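Local coordinates for protein separin (Saccharomyces cerevisiae, PDB 5U1T) that cleaves the MCD1/SCC1 subunit of cohesin at the onset of anaphase as a caspase-like cysteine protease, and is held inactive by securin for most of the cell cycle, at residues 522-525 against 526-529. Numbering follows the deposited sequence.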
loop_
_atom_site.group_PDB
_atom_site.type_symbol
_atom_site.label_atom_id
_atom_site.label_comp_id
_atom_site.label_asym_id
_atom_site.label_seq_id
_atom_site.Cartn_x
_atom_site.Cartn_y
_atom_site.Cartn_z
ATOM N N SER A 522 15.441 30.833 15.214
ATOM C CA SER A 522 14.076 31.153 15.621
ATOM C C SER A 522 13.177 29.913 15.499
ATOM O O SER A 522 13.445 29.048 14.661
ATOM C CB SER A 522 13.541 32.271 14.757
ATOM O OG SER A 522 13.679 31.871 13.412
ATOM N N GLN A 523 12.121 29.831 16.314
ATOM C CA GLN A 523 11.222 28.674 16.292
ATOM C C GLN A 523 10.763 28.305 14.889
ATOM O O GLN A 523 10.826 27.138 14.514
ATOM C CB GLN A 523 9.988 28.902 17.172
ATOM C CG GLN A 523 10.221 28.780 18.682
ATOM C CD GLN A 523 10.577 27.362 19.148
ATOM O OE1 GLN A 523 9.755 26.438 19.060
ATOM N NE2 GLN A 523 11.807 27.187 19.656
ATOM N N LEU A 524 10.317 29.288 14.107
ATOM C CA LEU A 524 9.748 29.005 12.786
ATOM C C LEU A 524 10.785 28.444 11.827
ATOM O O LEU A 524 10.436 27.734 10.888
ATOM C CB LEU A 524 9.116 30.255 12.168
ATOM C CG LEU A 524 7.700 30.648 12.599
ATOM C CD1 LEU A 524 7.312 31.959 11.970
ATOM C CD2 LEU A 524 6.683 29.577 12.251
ATOM N N SER A 525 12.057 28.780 12.056
ATOM C CA SER A 525 13.138 28.260 11.237
ATOM C C SER A 525 13.430 26.815 11.631
ATOM O O SER A 525 13.704 25.966 10.786
ATOM C CB SER A 525 14.393 29.128 11.377
ATOM O OG SER A 525 14.156 30.422 10.861
ATOM N N ARG A 526 13.366 26.547 12.928
ATOM C CA ARG A 526 13.542 25.201 13.436
ATOM C C ARG A 526 12.390 24.306 13.008
ATOM O O ARG A 526 12.591 23.117 12.773
ATOM C CB ARG A 526 13.660 25.219 14.947
ATOM C CG ARG A 526 14.747 26.126 15.429
ATOM C CD ARG A 526 14.858 26.047 16.913
ATOM N NE ARG A 526 15.175 24.689 17.313
ATOM C CZ ARG A 526 15.165 24.259 18.569
ATOM N NH1 ARG A 526 15.473 22.992 18.824
ATOM N NH2 ARG A 526 14.847 25.085 19.562
ATOM N N MET A 527 11.194 24.885 12.888
ATOM C CA MET A 527 10.011 24.123 12.474
ATOM C C MET A 527 10.123 23.662 11.041
ATOM O O MET A 527 9.806 22.531 10.741
ATOM C CB MET A 527 8.735 24.936 12.657
ATOM C CG MET A 527 8.294 24.985 14.095
ATOM S SD MET A 527 6.872 26.026 14.426
ATOM C CE MET A 527 5.532 25.106 13.713
ATOM N N ILE A 528 10.582 24.532 10.153
ATOM C CA ILE A 528 10.805 24.101 8.787
ATOM C C ILE A 528 11.871 23.001 8.804
ATOM O O ILE A 528 11.718 21.987 8.129
ATOM C CB ILE A 528 11.220 25.262 7.866
ATOM C CG1 ILE A 528 10.043 26.224 7.685
ATOM C CG2 ILE A 528 11.634 24.734 6.508
ATOM C CD1 ILE A 528 10.321 27.423 6.811
ATOM N N PHE A 529 12.918 23.182 9.611
ATOM C CA PHE A 529 14.023 22.221 9.707
ATOM C C PHE A 529 13.576 20.811 10.121
ATOM O O PHE A 529 13.916 19.821 9.477
ATOM C CB PHE A 529 15.062 22.744 10.692
ATOM C CG PHE A 529 16.261 21.882 10.814
ATOM C CD1 PHE A 529 17.182 21.807 9.783
ATOM C CD2 PHE A 529 16.489 21.153 11.971
ATOM C CE1 PHE A 529 18.310 21.002 9.893
ATOM C CE2 PHE A 529 17.614 20.353 12.097
ATOM C CZ PHE A 529 18.526 20.277 11.059
#
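R526 N donates to S522 O at 3.0 Å, closing the first i to i+4 bond of helix 523-533 with S522 in the N-cap position. M527 N to Q523 O follows at 2.8 Å, then I528 N to L524 O at 3.3 Å and F529 N to S525 O. The first two N-H groups meet their carbonyls almost head-on, whereas I528 N sits well above the carbonyl plane of L524, 42° out of it.

Going round the turn, R526 runs its aliphatic part past the cap: CG rests 3.3 Å from S522 O, the oxygen its own backbone N already binds. CG stands beside that N (chi1 -55°), and a bend at chi3 carries the guanidinium to Q523, where NH2 is 3.7 Å from NE2 with the two planes 79° apart. Both groups are donors there, so this is simple proximity; NH1 has a long, weak ion pair with D537. An alanine here would probably uncover S522 O on the side where the CG and CD methylenes now lie, and leave D537 without its distant positive partner.

On another side of the helix, M527 lays its SD 4.2 Å from CD2 of L524, the two side chains slanting across each other.

The polar and apolar sides thus tie the start of this helix to different neighbours. Both serine hydroxyls, S522 OG and S525 OG, are satisfied by one oxygen, OE1 of E501, which holds this end against helix 501-509, and S505 OG of that helix shares S525 O with F529 N. L524, M527 and I528 pack instead on I560 of helix 557-572, within an all-helical region away from the probable active site.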